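Local coordinates for Lin1909 protein (Listeria innocua, PDB 3FIJ) that probably hydrolyses gamma-glutamyl-gamma-aminobutyrate, as a peptidase C26 member of the class I glutamine amidotransferase-like clan, and binds manganese, at residues 161-166 with 202-207; 112-117 with 231-236; 76-81 with 127-132; 84-89 with 178-183. All blocks are in the same frame, centred on the assembly; numbering follows the deposited sequence.

Contact 1: 161-166 with 202-207; sequences TSELAK and AVEGDN
The carboxylate of E204 meets the turn 163-166 head-on and takes two consecutive backbone N-H groups, one on each oxygen. E163 N donates at 2.9 Å and 151° to OE2 of E204, which accepts through its syn lone pair. L164 N reaches OE1 of E204 at 2.7 Å, also from the syn side but 23° out of the carboxylate plane. Beyond CG the chain of E204 is extended, which carries the acid across from strand 200-205. OE1 has a further partner, T192 OG1 on strand 189-195, so the carboxylate is fixed in rotation, and these donors would probably favour its ionised form. The turn is tied internally as well: S162 OG accepts from A165 N at 3.1 Å, an ST motif, while also bonding to E159 O, and K166 N binds E163 O at 2.8 Å. The loop between strands 154-158 and 172-174 is thereby pinned to the antiparallel part of the central mixed sheet. The acid of E163 itself turns away from E204. With CG anti to N (chi1 -178°) and a bend at chi2, its OE1 swings back to K166 NZ in a weak salt bridge of 3.3 Å, and OE2 bonds weakly to W211. The apolar part is one contact: CD2 of L164 lies 3.7 Å from CB of A202, the residue that follows the manganese ligand E201.

Contact 2: 112-117 with 231-236; sequences FAICRG and QLFQAL
I114 O accepts a backbone bond of 2.8 Å from G117 N, closing the turn from strand 111-114 into helix 116-124; the side chain of the same I114 reaches helix 227-241, its CD1 lying 3.8 Å from F233 CE2. The main contact is a T-shaped pair: the edge of F112 points at the face of F233, ring centroids 5.4 Å apart and planes at 77°. The F112 ring is directed at the helix because CG stands anti to N (chi1 -178°). CZ of F112 lies 3.7 Å from L232 CB, and CB of F112 3.6 Å from L236 CD2, so residues of successive helical turns flank this side chain. I114 CG1 and L232 O lie over opposite faces of F112, both offset toward the rim. The axes of strand 112-114 and helix 231-236 pass 9.9 Å apart, roughly antiparallel (146°); A36 of helix 31-40 also packs on F233. C115 follows at the tight strand-turn-helix bend, consistent with the nucleophile elbow of class I glutamine amidotransferases, where H218 and E220 probably complete a catalytic triad. With no hydrogen bond across the interface, the fit of F112 among L232, F233 and L236 sets how helix 227-241 sits on the sheet.

Contact 3: 76-81 with 127-132; sequences QLYLEE and GTLYQD
The ring of Y78 lies over L129, whose backbone N and CG sit on one face, CG offset toward the rim. L129 CD1 meets ring atom CE2 of Y78 at 3.9 Å, and the two side chains cross at about a right angle. At the far end of the ring, OH of Y78 is 3.4 Å from CG of Q131; at the near end, CB of Y78 rests 3.7 Å from the carbonyl O of G127. A chi1 of 50° places the ring CG of Y78 between backbone N and carbonyl carbon and so turns the ring onto 127-132. The amide of Q131 supplies the polar part. Its NE2 donates twice: to E80 OE1 at 3.1 Å, on the anti side and 29° out of the carboxylate plane, and to the carbonyl O of E81 at 3.1 Å, the straighter bond at 169°. OE1 of Q131 accepts from S83 N, so both ends of the amide are engaged and its rotation is fixed. E80 has a stronger partner for its other oxygen, the salt bridge from OE2 to K183, and that same OE2 lies at the edge of the Y78 ring, in its plane. In the fold, loop 76-81 packs along the short strand 129-130, which pairs with 181-182; V123 of helix 116-124 touches both Y78 and L129, and E81 OE2 bonds to T155 N of the second subunit.

Contact 4: 84-89 with 178-183; sequences QEIGAY and HHQFIK. With MN (manganese (II) ion), chain I.
I86 and Q180 meet with their side chains at an oblique angle, CG1 of the isoleucine lying 3.6 Å from NE2 of the glutamine. CG1 of I86 is anti to N (chi1 -166°), which extends this branch to the amide; the amide of Q180 itself is held by its hydrogen bond from NE2 to Q131 O. Beside it, H179 turns the edge of its imidazole to the backbone at E85 and G87, with CG of Q180 over one face of the ring. G87 has no side chain between its backbone and that imidazole, and its N bonds to D72. H178 takes no part in the packing on 84-89 and turns to the manganese. A chi1 of 60° places its CG between N and the carbonyl carbon, and its rotation is steadied by a hydrogen bond from ND1 to Q180 O, 3.0 Å and bent to 139°. This leaves NE2 to bind manganese at 2.3 Å, alongside a water, H143, H154, S176 and E201. Loop 84-89 also faces the second subunit, whose R146 binds I86 O. The chemistry divides accordingly: across the two segments there is van der Waals contact without a hydrogen bond, while the backbone carbonyl of Q180 orients the metal-binding histidine as a second-shell partner.

Along the chain the segments interleave: 76-81 and 84-89 come first, then 112-117, 127-132, 161-166, 178-183, 202-207 and 231-236, so contact 4 crosses each of the others, whereas contact 1 is nested within the loop closed by contact 2. Contacts 3 and 4, centres 9 Å apart, share the two-stranded sheet of 129-130 and 181-182 and both face the second subunit. Contacts 1 and 2, 12 Å apart, reach the large mixed sheet. The two groups lie 21 to 25 Å apart by centres, but contact 4 bridges to contact 1 where V203 packs on I182, and to contact 2 where C115 packs on H178, placing the probable nucleophile beside a manganese ligand.

Contact 1: 161-166 with 202-207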
loop_
_atom_site.group_PDB
_atom_site.type_symbol
_atom_site.label_atom_id
_atom_site.label_comp_id
_atom_site.label_asym_id
_atom_site.label_seq_id
_atom_site.Cartn_x
_atom_site.Cartn_y
_atom_site.Cartn_z
ATOM N N THR A 161 -2.281 -36.437 34.679
ATOM C CA THR A 161 -3.098 -36.176 35.860
ATOM C C THR A 161 -3.717 -34.785 35.839
ATOM O O THR A 161 -4.457 -34.424 36.751
ATOM C CB THR A 161 -2.248 -36.247 37.142
ATOM O OG1 THR A 161 -1.074 -35.439 36.962
ATOM C CG2 THR A 161 -1.843 -37.681 37.455
ATOM N N SER A 162 -3.418 -34.004 34.803
ATOM C CA SER A 162 -3.916 -32.635 34.723
ATOM C C SER A 162 -5.330 -32.432 34.188
ATOM O O SER A 162 -5.894 -33.284 33.498
ATOM C CB SER A 162 -2.966 -31.792 33.877
ATOM O OG SER A 162 -3.144 -32.075 32.501
ATOM N N GLU A 163 -5.889 -31.271 34.518
ATOM C CA GLU A 163 -7.214 -30.889 34.062
ATOM C C GLU A 163 -7.155 -30.904 32.537
ATOM O O GLU A 163 -8.067 -31.399 31.875
ATOM C CB GLU A 163 -7.539 -29.477 34.553
ATOM C CG GLU A 163 -8.921 -28.944 34.185
ATOM C CD GLU A 163 -10.030 -29.487 35.078
ATOM O OE1 GLU A 163 -9.760 -29.726 36.272
ATOM O OE2 GLU A 163 -11.172 -29.657 34.591
ATOM N N LEU A 164 -6.067 -30.367 31.991
ATOM C CA LEU A 164 -5.884 -30.304 30.542
ATOM C C LEU A 164 -6.075 -31.677 29.928
ATOM O O LEU A 164 -6.743 -31.820 28.896
ATOM C CB LEU A 164 -4.484 -29.787 30.193
ATOM C CG LEU A 164 -4.238 -29.512 28.708
ATOM C CD1 LEU A 164 -5.218 -28.444 28.226
ATOM C CD2 LEU A 164 -2.802 -29.052 28.490
ATOM N N ALA A 165 -5.497 -32.685 30.582
ATOM C CA ALA A 165 -5.576 -34.067 30.116
ATOM C C ALA A 165 -7.008 -34.598 30.030
ATOM O O ALA A 165 -7.253 -35.619 29.394
ATOM C CB ALA A 165 -4.720 -34.976 31.014
ATOM N N LYS A 166 -7.949 -33.907 30.665
ATOM C CA LYS A 166 -9.351 -34.319 30.613
ATOM C C LYS A 166 -9.933 -33.921 29.264
ATOM O O LYS A 166 -11.012 -34.375 28.879
ATOM C CB LYS A 166 -10.172 -33.621 31.698
ATOM C CG LYS A 166 -9.794 -33.957 33.122
ATOM C CD LYS A 166 -10.711 -33.234 34.101
ATOM C CE LYS A 166 -10.295 -33.481 35.546
ATOM N NZ LYS A 166 -11.151 -32.726 36.511
ATOM N N ALA A 202 1.034 -24.790 29.165
ATOM C CA ALA A 202 -0.179 -24.833 29.973
ATOM C C ALA A 202 0.125 -24.813 31.471
ATOM O O ALA A 202 1.024 -25.508 31.960
ATOM C CB ALA A 202 -1.003 -26.077 29.618
ATOM N N VAL A 203 -0.641 -24.023 32.208
ATOM C CA VAL A 203 -0.448 -23.919 33.641
ATOM C C VAL A 203 -1.786 -24.089 34.341
ATOM O O VAL A 203 -2.808 -23.597 33.861
ATOM C CB VAL A 203 0.124 -22.536 34.019
ATOM C CG1 VAL A 203 0.332 -22.441 35.537
ATOM C CG2 VAL A 203 1.423 -22.293 33.268
ATOM N N GLU A 204 -1.785 -24.801 35.463
ATOM C CA GLU A 204 -3.000 -24.990 36.242
ATOM C C GLU A 204 -2.698 -24.642 37.691
ATOM O O GLU A 204 -1.541 -24.552 38.093
ATOM C CB GLU A 204 -3.504 -26.428 36.110
ATOM C CG GLU A 204 -3.868 -26.770 34.667
ATOM C CD GLU A 204 -4.338 -28.196 34.464
ATOM O OE1 GLU A 204 -4.412 -28.625 33.291
ATOM O OE2 GLU A 204 -4.637 -28.885 35.463
ATOM N N GLY A 205 -3.739 -24.402 38.472
ATOM C CA GLY A 205 -3.512 -24.067 39.861
ATOM C C GLY A 205 -3.681 -25.283 40.745
ATOM O O GLY A 205 -4.113 -26.347 40.293
ATOM N N ASP A 206 -3.308 -25.132 42.007
ATOM C CA ASP A 206 -3.465 -26.196 42.989
ATOM C C ASP A 206 -3.698 -25.493 44.315
ATOM O O ASP A 206 -2.867 -24.710 44.771
ATOM C CB ASP A 206 -2.228 -27.100 43.034
ATOM C CG ASP A 206 -0.976 -26.354 43.398
ATOM O OD1 ASP A 206 -0.647 -25.369 42.701
ATOM O OD2 ASP A 206 -0.318 -26.757 44.379
ATOM N N ASN A 207 -4.863 -25.757 44.899
ATOM C CA ASN A 207 -5.279 -25.151 46.158
ATOM C C ASN A 207 -5.748 -23.714 45.902
ATOM O O ASN A 207 -5.896 -22.922 46.836
ATOM C CB ASN A 207 -4.129 -25.158 47.176
ATOM C CG ASN A 207 -4.611 -24.977 48.610
ATOM O OD1 ASN A 207 -5.285 -23.997 48.942
ATOM N ND2 ASN A 207 -4.259 -25.926 49.471
#

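Contact 2: 112-117 with 231-236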
loop_
_atom_site.group_PDB
_atom_site.type_symbol
_atom_site.label_atom_id
_atom_site.label_comp_id
_atom_site.label_asym_id
_atom_site.label_seq_id
_atom_site.Cartn_x
_atom_site.Cartn_y
_atom_site.Cartn_z
ATOM N N PHE A 112 -10.173 -18.647 32.794
ATOM C CA PHE A 112 -9.565 -19.314 31.645
ATOM C C PHE A 112 -8.717 -18.236 30.954
ATOM O O PHE A 112 -9.227 -17.193 30.531
ATOM C CB PHE A 112 -10.656 -19.878 30.702
ATOM C CG PHE A 112 -10.116 -20.646 29.501
ATOM C CD1 PHE A 112 -8.911 -21.348 29.575
ATOM C CD2 PHE A 112 -10.822 -20.666 28.301
ATOM C CE1 PHE A 112 -8.412 -22.062 28.462
ATOM C CE2 PHE A 112 -10.332 -21.378 27.189
ATOM C CZ PHE A 112 -9.122 -22.074 27.274
ATOM N N ALA A 113 -7.416 -18.483 30.864
ATOM C CA ALA A 113 -6.505 -17.527 30.247
ATOM C C ALA A 113 -5.872 -18.082 28.973
ATOM O O ALA A 113 -5.450 -19.238 28.923
ATOM C CB ALA A 113 -5.422 -17.142 31.239
ATOM N N ILE A 114 -5.797 -17.237 27.949
ATOM C CA ILE A 114 -5.231 -17.624 26.668
ATOM C C ILE A 114 -4.050 -16.741 26.233
ATOM O O ILE A 114 -4.119 -15.508 26.313
ATOM C CB ILE A 114 -6.341 -17.605 25.574
ATOM C CG1 ILE A 114 -7.297 -18.791 25.791
ATOM C CG2 ILE A 114 -5.720 -17.638 24.185
ATOM C CD1 ILE A 114 -8.533 -18.789 24.888
ATOM N N CYS A 115 -2.980 -17.386 25.765
ATOM C CA CYS A 115 -1.772 -16.706 25.289
ATOM C C CYS A 115 -1.306 -15.685 26.322
ATOM O O CYS A 115 -0.916 -16.045 27.424
ATOM C CB CYS A 115 -2.051 -16.013 23.944
ATOM S SG CYS A 115 -0.563 -15.587 23.007
ATOM N N ARG A 116 -1.336 -14.414 25.953
ATOM C CA ARG A 116 -0.960 -13.330 26.854
ATOM C C ARG A 116 -1.602 -13.543 28.228
ATOM O O ARG A 116 -0.957 -13.393 29.274
ATOM C CB ARG A 116 -1.443 -12.007 26.266
ATOM C CG ARG A 116 -1.583 -10.903 27.281
ATOM C CD ARG A 116 -2.490 -9.803 26.762
ATOM N NE ARG A 116 -2.926 -8.969 27.870
ATOM C CZ ARG A 116 -2.167 -8.053 28.455
ATOM N NH1 ARG A 116 -0.932 -7.845 28.020
ATOM N NH2 ARG A 116 -2.633 -7.376 29.497
ATOM N N GLY A 117 -2.880 -13.907 28.208
ATOM C CA GLY A 117 -3.623 -14.144 29.431
ATOM C C GLY A 117 -2.945 -15.024 30.463
ATOM O O GLY A 117 -2.911 -14.674 31.643
ATOM N N GLN A 231 -13.938 -27.956 23.821
ATOM C CA GLN A 231 -14.117 -28.462 25.180
ATOM C C GLN A 231 -13.505 -27.525 26.221
ATOM O O GLN A 231 -14.015 -27.400 27.341
ATOM C CB GLN A 231 -13.480 -29.840 25.324
ATOM C CG GLN A 231 -14.230 -30.967 24.654
ATOM C CD GLN A 231 -13.603 -32.309 24.977
ATOM O OE1 GLN A 231 -13.443 -32.671 26.154
ATOM N NE2 GLN A 231 -13.233 -33.053 23.938
ATOM N N LEU A 232 -12.405 -26.875 25.860
ATOM C CA LEU A 232 -11.760 -25.958 26.788
ATOM C C LEU A 232 -12.730 -24.861 27.188
ATOM O O LEU A 232 -12.915 -24.582 28.372
ATOM C CB LEU A 232 -10.499 -25.361 26.155
ATOM C CG LEU A 232 -9.224 -26.197 26.329
ATOM C CD1 LEU A 232 -9.509 -27.660 25.994
ATOM C CD2 LEU A 232 -8.113 -25.639 25.460
ATOM N N PHE A 233 -13.367 -24.240 26.204
ATOM C CA PHE A 233 -14.313 -23.181 26.521
ATOM C C PHE A 233 -15.545 -23.753 27.222
ATOM O O PHE A 233 -16.159 -23.085 28.065
ATOM C CB PHE A 233 -14.731 -22.430 25.260
ATOM C CG PHE A 233 -13.594 -21.767 24.541
ATOM C CD1 PHE A 233 -12.935 -22.417 23.503
ATOM C CD2 PHE A 233 -13.168 -20.491 24.915
ATOM C CE1 PHE A 233 -11.871 -21.814 22.849
ATOM C CE2 PHE A 233 -12.102 -19.879 24.265
ATOM C CZ PHE A 233 -11.453 -20.544 23.229
ATOM N N GLN A 234 -15.902 -24.991 26.877
ATOM C CA GLN A 234 -17.058 -25.650 27.480
ATOM C C GLN A 234 -16.806 -25.806 28.971
ATOM O O GLN A 234 -17.684 -25.524 29.795
ATOM C CB GLN A 234 -17.286 -27.028 26.850
ATOM C CG GLN A 234 -18.550 -27.728 27.341
ATOM C CD GLN A 234 -19.811 -26.929 27.049
ATOM O OE1 GLN A 234 -20.166 -26.701 25.888
ATOM N NE2 GLN A 234 -20.491 -26.494 28.102
ATOM N N ALA A 235 -15.597 -26.244 29.313
ATOM C CA ALA A 235 -15.212 -26.434 30.710
ATOM C C ALA A 235 -15.346 -25.119 31.487
ATOM O O ALA A 235 -15.888 -25.094 32.589
ATOM C CB ALA A 235 -13.784 -26.954 30.789
ATOM N N LEU A 236 -14.856 -24.025 30.915
ATOM C CA LEU A 236 -14.960 -22.729 31.583
ATOM C C LEU A 236 -16.420 -22.397 31.882
ATOM O O LEU A 236 -16.755 -21.971 32.981
ATOM C CB LEU A 236 -14.370 -21.617 30.713
ATOM C CG LEU A 236 -14.677 -20.216 31.253
ATOM C CD1 LEU A 236 -14.000 -20.019 32.617
ATOM C CD2 LEU A 236 -14.202 -19.166 30.256
#

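Contact 3: 76-81 with 127-132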
loop_
_atom_site.group_PDB
_atom_site.type_symbol
_atom_site.label_atom_id
_atom_site.label_comp_id
_atom_site.label_asym_id
_atom_site.label_seq_id
_atom_site.Cartn_x
_atom_site.Cartn_y
_atom_site.Cartn_z
ATOM N N GLN A 76 7.960 -3.770 33.699
ATOM C CA GLN A 76 8.007 -3.167 35.026
ATOM C C GLN A 76 7.186 -3.996 36.015
ATOM O O GLN A 76 7.527 -4.081 37.198
ATOM C CB GLN A 76 7.444 -1.754 34.939
ATOM C CG GLN A 76 7.807 -1.050 33.631
ATOM C CD GLN A 76 9.241 -0.603 33.622
ATOM O OE1 GLN A 76 10.027 -1.035 34.460
ATOM N NE2 GLN A 76 9.597 0.265 32.683
ATOM N N LEU A 77 6.104 -4.604 35.524
ATOM C CA LEU A 77 5.238 -5.429 36.360
ATOM C C LEU A 77 5.945 -6.632 36.971
ATOM O O LEU A 77 5.497 -7.163 37.988
ATOM C CB LEU A 77 4.006 -5.887 35.574
ATOM C CG LEU A 77 2.754 -5.024 35.766
ATOM C CD1 LEU A 77 3.052 -3.600 35.388
ATOM C CD2 LEU A 77 1.613 -5.571 34.930
ATOM N N TYR A 78 7.033 -7.088 36.358
ATOM C CA TYR A 78 7.769 -8.195 36.958
ATOM C C TYR A 78 9.222 -7.811 37.270
ATOM O O TYR A 78 10.146 -8.627 37.221
ATOM C CB TYR A 78 7.647 -9.496 36.127
ATOM C CG TYR A 78 7.920 -9.420 34.641
ATOM C CD1 TYR A 78 9.158 -9.780 34.127
ATOM C CD2 TYR A 78 6.931 -9.013 33.745
ATOM C CE1 TYR A 78 9.414 -9.741 32.762
ATOM C CE2 TYR A 78 7.177 -8.965 32.370
ATOM C CZ TYR A 78 8.426 -9.333 31.888
ATOM O OH TYR A 78 8.712 -9.288 30.535
ATOM N N LEU A 79 9.391 -6.537 37.611
ATOM C CA LEU A 79 10.675 -5.973 38.021
ATOM C C LEU A 79 11.821 -6.017 37.020
ATOM O O LEU A 79 12.957 -6.307 37.383
ATOM C CB LEU A 79 11.115 -6.646 39.327
ATOM C CG LEU A 79 10.005 -6.694 40.380
ATOM C CD1 LEU A 79 10.486 -7.473 41.595
ATOM C CD2 LEU A 79 9.597 -5.279 40.759
ATOM N N GLU A 80 11.527 -5.718 35.764
ATOM C CA GLU A 80 12.547 -5.719 34.724
ATOM C C GLU A 80 12.343 -4.493 33.855
ATOM O O GLU A 80 11.206 -4.061 33.646
ATOM C CB GLU A 80 12.440 -6.985 33.845
ATOM C CG GLU A 80 12.948 -8.269 34.481
ATOM C CD GLU A 80 12.917 -9.495 33.542
ATOM O OE1 GLU A 80 13.215 -9.357 32.337
ATOM O OE2 GLU A 80 12.614 -10.609 34.021
ATOM N N GLU A 81 13.431 -3.909 33.368
ATOM C CA GLU A 81 13.293 -2.769 32.472
ATOM C C GLU A 81 13.173 -3.389 31.069
ATOM O O GLU A 81 13.547 -4.541 30.866
ATOM C CB GLU A 81 14.501 -1.830 32.590
ATOM C CG GLU A 81 14.423 -0.867 33.798
ATOM C CD GLU A 81 13.334 0.213 33.667
ATOM O OE1 GLU A 81 12.426 0.271 34.523
ATOM O OE2 GLU A 81 13.382 1.018 32.715
ATOM N N GLY A 127 5.228 -14.276 39.162
ATOM C CA GLY A 127 6.136 -14.990 38.271
ATOM C C GLY A 127 6.856 -14.026 37.352
ATOM O O GLY A 127 6.693 -12.818 37.482
ATOM N N THR A 128 7.670 -14.544 36.436
ATOM C CA THR A 128 8.389 -13.686 35.496
ATOM C C THR A 128 8.277 -14.260 34.092
ATOM O O THR A 128 7.777 -15.372 33.910
ATOM C CB THR A 128 9.894 -13.538 35.862
ATOM O OG1 THR A 128 10.543 -14.811 35.774
ATOM C CG2 THR A 128 10.049 -12.993 37.277
ATOM N N LEU A 129 8.752 -13.507 33.103
ATOM C CA LEU A 129 8.685 -13.945 31.713
ATOM C C LEU A 129 9.984 -13.686 30.960
ATOM O O LEU A 129 10.779 -12.840 31.360
ATOM C CB LEU A 129 7.578 -13.176 30.989
ATOM C CG LEU A 129 6.205 -13.023 31.640
ATOM C CD1 LEU A 129 5.361 -12.037 30.823
ATOM C CD2 LEU A 129 5.534 -14.379 31.741
ATOM N N TYR A 130 10.202 -14.423 29.875
ATOM C CA TYR A 130 11.354 -14.169 29.020
ATOM C C TYR A 130 10.772 -13.102 28.094
ATOM O O TYR A 130 9.679 -13.291 27.558
ATOM C CB TYR A 130 11.730 -15.387 28.171
ATOM C CG TYR A 130 12.486 -16.472 28.899
ATOM C CD1 TYR A 130 11.816 -17.561 29.447
ATOM C CD2 TYR A 130 13.884 -16.412 29.037
ATOM C CE1 TYR A 130 12.507 -18.567 30.111
ATOM C CE2 TYR A 130 14.587 -17.413 29.704
ATOM C CZ TYR A 130 13.889 -18.486 30.237
ATOM O OH TYR A 130 14.563 -19.481 30.894
ATOM N N GLN A 131 11.476 -11.994 27.908
ATOM C CA GLN A 131 10.987 -10.920 27.050
ATOM C C GLN A 131 10.960 -11.251 25.555
ATOM O O GLN A 131 10.186 -10.651 24.805
ATOM C CB GLN A 131 11.803 -9.651 27.299
ATOM C CG GLN A 131 11.471 -8.994 28.620
ATOM C CD GLN A 131 12.131 -7.645 28.795
ATOM O OE1 GLN A 131 12.281 -6.878 27.835
ATOM N NE2 GLN A 131 12.511 -7.333 30.030
ATOM N N ASP A 132 11.797 -12.198 25.125
ATOM C CA ASP A 132 11.843 -12.608 23.718
ATOM C C ASP A 132 12.408 -14.020 23.586
ATOM O O ASP A 132 13.181 -14.471 24.441
ATOM C CB ASP A 132 12.693 -11.635 22.889
ATOM C CG ASP A 132 12.728 -11.995 21.405
ATOM O OD1 ASP A 132 11.647 -12.102 20.785
ATOM O OD2 ASP A 132 13.834 -12.164 20.849
#

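Contact 4: 84-89 with 178-183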
loop_
_atom_site.group_PDB
_atom_site.type_symbol
_atom_site.label_atom_id
_atom_site.label_comp_id
_atom_site.label_asym_id
_atom_site.label_seq_id
_atom_site.Cartn_x
_atom_site.Cartn_y
_atom_site.Cartn_z
ATOM N N GLN A 84 15.771 -4.609 24.406
ATOM C CA GLN A 84 15.657 -4.131 23.033
ATOM C C GLN A 84 14.683 -4.976 22.212
ATOM O O GLN A 84 14.029 -4.459 21.312
ATOM C CB GLN A 84 17.031 -4.121 22.345
ATOM C CG GLN A 84 18.018 -3.137 22.979
ATOM C CD GLN A 84 19.335 -3.026 22.227
ATOM O OE1 GLN A 84 20.407 -3.007 22.836
ATOM N NE2 GLN A 84 19.262 -2.939 20.904
ATOM N N GLU A 85 14.564 -6.265 22.525
ATOM C CA GLU A 85 13.662 -7.107 21.750
ATOM C C GLU A 85 12.260 -7.334 22.329
ATOM O O GLU A 85 11.540 -8.238 21.898
ATOM C CB GLU A 85 14.333 -8.448 21.404
ATOM C CG GLU A 85 15.145 -9.061 22.512
ATOM C CD GLU A 85 16.466 -8.352 22.749
ATOM O OE1 GLU A 85 16.836 -8.212 23.928
ATOM O OE2 GLU A 85 17.135 -7.949 21.772
ATOM N N ILE A 86 11.865 -6.509 23.294
ATOM C CA ILE A 86 10.529 -6.626 23.857
ATOM C C ILE A 86 9.611 -5.952 22.831
ATOM O O ILE A 86 10.064 -5.116 22.042
ATOM C CB ILE A 86 10.401 -5.895 25.219
ATOM C CG1 ILE A 86 9.108 -6.336 25.928
ATOM C CG2 ILE A 86 10.371 -4.376 25.005
ATOM C CD1 ILE A 86 8.958 -5.810 27.362
ATOM N N GLY A 87 8.337 -6.330 22.816
ATOM C CA GLY A 87 7.415 -5.726 21.871
ATOM C C GLY A 87 6.665 -4.581 22.523
ATOM O O GLY A 87 7.121 -4.006 23.517
ATOM N N ALA A 88 5.507 -4.242 21.966
ATOM C CA ALA A 88 4.684 -3.174 22.523
ATOM C C ALA A 88 3.886 -3.691 23.724
ATOM O O ALA A 88 3.474 -4.850 23.763
ATOM C CB ALA A 88 3.726 -2.636 21.455
ATOM N N TYR A 89 3.679 -2.824 24.705
ATOM C CA TYR A 89 2.913 -3.171 25.887
ATOM C C TYR A 89 2.052 -1.964 26.247
ATOM O O TYR A 89 2.301 -0.865 25.768
ATOM C CB TYR A 89 3.846 -3.584 27.035
ATOM C CG TYR A 89 5.050 -2.693 27.265
ATOM C CD1 TYR A 89 4.983 -1.601 28.131
ATOM C CD2 TYR A 89 6.269 -2.963 26.638
ATOM C CE1 TYR A 89 6.103 -0.799 28.374
ATOM C CE2 TYR A 89 7.396 -2.171 26.869
ATOM C CZ TYR A 89 7.310 -1.088 27.739
ATOM O OH TYR A 89 8.423 -0.293 27.962
ATOM N N HIS A 178 3.197 -16.460 19.758
ATOM C CA HIS A 178 3.828 -15.675 20.803
ATOM C C HIS A 178 5.347 -15.644 20.697
ATOM O O HIS A 178 5.958 -16.513 20.067
ATOM C CB HIS A 178 3.395 -16.205 22.177
ATOM C CG HIS A 178 3.756 -17.643 22.422
ATOM N ND1 HIS A 178 4.919 -18.021 23.060
ATOM C CD2 HIS A 178 3.113 -18.788 22.099
ATOM C CE1 HIS A 178 4.975 -19.342 23.119
ATOM N NE2 HIS A 178 3.893 -19.833 22.545
ATOM N N HIS A 179 5.946 -14.611 21.284
ATOM C CA HIS A 179 7.392 -14.486 21.271
ATOM C C HIS A 179 7.916 -14.341 22.701
ATOM O O HIS A 179 9.118 -14.167 22.914
ATOM C CB HIS A 179 7.850 -13.310 20.388
ATOM C CG HIS A 179 7.843 -11.983 21.081
ATOM N ND1 HIS A 179 6.686 -11.320 21.416
ATOM C CD2 HIS A 179 8.864 -11.208 21.522
ATOM C CE1 HIS A 179 6.989 -10.194 22.037
ATOM N NE2 HIS A 179 8.304 -10.104 22.115
ATOM N N GLN A 180 7.015 -14.428 23.680
ATOM C CA GLN A 180 7.419 -14.347 25.086
ATOM C C GLN A 180 7.021 -15.647 25.782
ATOM O O GLN A 180 6.129 -16.359 25.310
ATOM C CB GLN A 180 6.753 -13.162 25.791
ATOM C CG GLN A 180 7.081 -11.797 25.207
ATOM C CD GLN A 180 6.956 -10.688 26.236
ATOM O OE1 GLN A 180 6.020 -10.673 27.033
ATOM N NE2 GLN A 180 7.895 -9.748 26.219
ATOM N N PHE A 181 7.690 -15.963 26.889
ATOM C CA PHE A 181 7.393 -17.189 27.638
ATOM C C PHE A 181 7.469 -16.998 29.145
ATOM O O PHE A 181 8.108 -16.070 29.642
ATOM C CB PHE A 181 8.390 -18.303 27.317
ATOM C CG PHE A 181 8.617 -18.538 25.866
ATOM C CD1 PHE A 181 9.431 -17.687 25.133
ATOM C CD2 PHE A 181 8.040 -19.631 25.232
ATOM C CE1 PHE A 181 9.676 -17.921 23.787
ATOM C CE2 PHE A 181 8.273 -19.882 23.885
ATOM C CZ PHE A 181 9.093 -19.025 23.155
ATOM N N ILE A 182 6.830 -17.903 29.874
ATOM C CA ILE A 182 6.910 -17.863 31.320
ATOM C C ILE A 182 8.353 -18.261 31.644
ATOM O O ILE A 182 8.866 -19.260 31.125
ATOM C CB ILE A 182 5.966 -18.897 31.982
ATOM C CG1 ILE A 182 4.508 -18.449 31.838
ATOM C CG2 ILE A 182 6.359 -19.090 33.459
ATOM C CD1 ILE A 182 3.515 -19.255 32.683
ATOM N N LYS A 183 9.017 -17.470 32.476
ATOM C CA LYS A 183 10.390 -17.775 32.871
ATOM C C LYS A 183 10.241 -18.430 34.229
ATOM O O LYS A 183 10.286 -19.653 34.351
ATOM C CB LYS A 183 11.226 -16.488 32.972
ATOM C CG LYS A 183 12.731 -16.723 33.169
ATOM C CD LYS A 183 13.569 -15.480 32.823
ATOM C CE LYS A 183 13.329 -14.333 33.809
ATOM N NZ LYS A 183 13.808 -13.003 33.308
HETATM MN MN MN I . 3.961 -21.977 21.614
HETATM O O HOH W 1 1.698 -21.921 21.681
#